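Local coordinates for dally-like, isoform A (Drosophila melanogaster, PDB 6XTZ), which is a glypican, probably a cell-surface heparan sulfate proteoglycan, that binds Wnt and Hedgehog proteins and shields the Wnt palmitoleate, enabling Wnt signalling at a distance, at residues P246-N249 against Y250-V254. The protein carries 5 engineered substitutions. Residues are numbered along the deposited sequence; the frame is centred on the assembly and turned at random.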
ATOM      1  N   PRO A 246     -19.045 -19.741 -20.845  1.00 51.90           N
ATOM      2  CA  PRO A 246     -17.976 -19.116 -21.629  1.00 48.67           C
ATOM      3  C   PRO A 246     -16.622 -19.724 -21.302  1.00 50.25           C
ATOM      4  O   PRO A 246     -16.393 -20.241 -20.205  1.00 51.02           O
ATOM      5  CB  PRO A 246     -18.035 -17.642 -21.206  1.00 49.97           C
ATOM      6  CG  PRO A 246     -19.363 -17.471 -20.543  1.00 51.00           C
ATOM      7  CD  PRO A 246     -19.696 -18.785 -19.933  1.00 52.24           C
ATOM      8  N   CYS A 247     -15.716 -19.662 -22.275  1.00 46.73           N
ATOM      9  CA  CYS A 247     -14.361 -20.140 -22.050  1.00 49.56           C
ATOM     10  C   CYS A 247     -13.654 -19.254 -21.030  1.00 47.82           C
ATOM     11  O   CYS A 247     -13.899 -18.046 -20.946  1.00 50.71           O
ATOM     12  CB  CYS A 247     -13.576 -20.170 -23.362  1.00 52.90           C
ATOM     13  SG  CYS A 247     -14.375 -21.086 -24.712  1.00 60.59           S
ATOM     14  N   THR A 248     -12.774 -19.871 -20.240  1.00 46.98           N
ATOM     15  CA  THR A 248     -12.099 -19.145 -19.168  1.00 42.73           C
ATOM     16  C   THR A 248     -11.239 -18.016 -19.722  1.00 44.47           C
ATOM     17  O   THR A 248     -11.393 -16.852 -19.333  1.00 49.58           O
ATOM     18  CB  THR A 248     -11.256 -20.110 -18.333  1.00 47.60           C
ATOM     19  OG1 THR A 248     -12.109 -21.094 -17.740  1.00 53.99           O
ATOM     20  CG2 THR A 248     -10.518 -19.360 -17.232  1.00 40.34           C
ATOM     21  N   ASN A 249     -10.326 -18.344 -20.641  1.00 42.82           N
ATOM     22  CA  ASN A 249      -9.466 -17.321 -21.226  1.00 48.70           C
ATOM     23  C   ASN A 249     -10.275 -16.252 -21.949  1.00 51.82           C
ATOM     24  O   ASN A 249      -9.890 -15.077 -21.951  1.00 53.59           O
ATOM     25  CB  ASN A 249      -8.458 -17.967 -22.177  1.00 53.14           C
ATOM     26  CG  ASN A 249      -7.406 -18.779 -21.444  1.00 57.15           C
ATOM     27  OD1 ASN A 249      -7.492 -18.979 -20.232  1.00 53.49           O
ATOM     28  ND2 ASN A 249      -6.408 -19.257 -22.178  1.00 58.56           N
ATOM     29  N   TYR A 250     -11.396 -16.637 -22.562  1.00 43.18           N
ATOM     30  CA  TYR A 250     -12.286 -15.656 -23.169  1.00 45.01           C
ATOM     31  C   TYR A 250     -12.871 -14.727 -22.111  1.00 46.63           C
ATOM     32  O   TYR A 250     -12.875 -13.501 -22.279  1.00 46.40           O
ATOM     33  CB  TYR A 250     -13.389 -16.375 -23.950  1.00 44.36           C
ATOM     34  CG  TYR A 250     -14.441 -15.472 -24.555  1.00 43.77           C
ATOM     35  CD1 TYR A 250     -14.106 -14.236 -25.096  1.00 44.50           C
ATOM     36  CD2 TYR A 250     -15.772 -15.869 -24.605  1.00 43.49           C
ATOM     37  CE1 TYR A 250     -15.071 -13.414 -25.648  1.00 44.03           C
ATOM     38  CE2 TYR A 250     -16.740 -15.058 -25.161  1.00 41.55           C
ATOM     39  CZ  TYR A 250     -16.385 -13.832 -25.681  1.00 46.85           C
ATOM     40  OH  TYR A 250     -17.348 -13.018 -26.232  1.00 53.01           O
ATOM     41  N   CYS A 251     -13.358 -15.296 -21.005  1.00 43.31           N
ATOM     42  CA  CYS A 251     -13.876 -14.473 -19.915  1.00 39.56           C
ATOM     43  C   CYS A 251     -12.791 -13.570 -19.339  1.00 47.94           C
ATOM     44  O   CYS A 251     -13.035 -12.384 -19.084  1.00 49.39           O
ATOM     45  CB  CYS A 251     -14.469 -15.362 -18.821  1.00 40.02           C
ATOM     46  SG  CYS A 251     -15.106 -14.465 -17.384  1.00 46.50           S
ATOM     47  N   VAL A 252     -11.589 -14.112 -19.124  1.00 44.80           N
ATOM     48  CA  VAL A 252     -10.518 -13.323 -18.516  1.00 46.24           C
ATOM     49  C   VAL A 252     -10.156 -12.136 -19.401  1.00 47.12           C
ATOM     50  O   VAL A 252      -9.953 -11.017 -18.912  1.00 50.54           O
ATOM     51  CB  VAL A 252      -9.291 -14.209 -18.226  1.00 48.31           C
ATOM     52  CG1 VAL A 252      -8.107 -13.355 -17.797  1.00 42.51           C
ATOM     53  CG2 VAL A 252      -9.621 -15.235 -17.154  1.00 46.64           C
ATOM     54  N   ASN A 253     -10.078 -12.355 -20.716  1.00 44.85           N
ATOM     55  CA  ASN A 253      -9.744 -11.265 -21.626  1.00 45.67           C
ATOM     56  C   ASN A 253     -10.803 -10.171 -21.610  1.00 46.40           C
ATOM     57  O   ASN A 253     -10.474  -8.988 -21.751  1.00 51.96           O
ATOM     58  CB  ASN A 253      -9.561 -11.801 -23.045  1.00 47.08           C
ATOM     59  CG  ASN A 253      -8.238 -12.512 -23.230  1.00 52.45           C
ATOM     60  OD1 ASN A 253      -7.250 -12.185 -22.573  1.00 61.03           O
ATOM     61  ND2 ASN A 253      -8.210 -13.487 -24.131  1.00 49.84           N
ATOM     62  N   VAL A 254     -12.072 -10.539 -21.438  1.00 41.59           N
ATOM     63  CA  VAL A 254     -13.137  -9.540 -21.416  1.00 43.69           C
ATOM     64  C   VAL A 254     -13.062  -8.712 -20.139  1.00 43.27           C
ATOM     65  O   VAL A 254     -13.123  -7.477 -20.177  1.00 43.02           O
ATOM     66  CB  VAL A 254     -14.511 -10.214 -21.578  1.00 42.35           C
ATOM     67  CG1 VAL A 254     -15.628  -9.194 -21.407  1.00 42.21           C
ATOM     68  CG2 VAL A 254     -14.609 -10.885 -22.938  1.00 37.98           C
TER
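Cys247 and Tyr250 meet through their beta carbons, CB of Cys247 to CB of Tyr250 at 3.8 Å, across the first turn of helix 248-258, a short helix of the disulfide-rich region of the all-helical glypican core. Cys247 sits at the N-cap with an extended backbone, and its carbonyl starts the helical ladder: N of Cys251 donates to O of Cys247 at 2.8 Å, N of Val252 to O of Thr248 at 2.8 Å, and N of Asn253 to O of Asn249 at 3.0 Å.

Tyr250 has CG anti to the backbone N (chi1 176°), which swings the ring out from the flank of the helix with its CD2 side facing Pro246 and Cys247. The ring then has the backbone N of Cys247 at its edge, near its plane, while CB of Pro246 approaches obliquely, 4.5 Å from CD2. Proline's locked phi fits the extended lead-in, where no helical bond is asked of its nitrogen, and its ring offers carbon to the tyrosine. Met233 of helix 224-234 touches both residues, and the Tyr250 ring also meets that of Tyr492.

The two cysteines, one turn apart, clamp the helix start to later parts of the chain through disulfides, Cys247 to Cys483 and Cys251 to Cys468, and OG1 of Thr248 adds a hydrogen bond to O of Ser476. Asparagine suits buried position 253 because one amide serves as both donor and acceptor: ND2 is bonded to OH of Tyr492 and O of Ser495, OD1 to N of Thr497. Beta-branched Val252 covers with carbon the very carbonyl that its own N bonds: CG2, anti to the carbonyl carbon and beside the backbone N, lies 3.2 Å from O of Thr248.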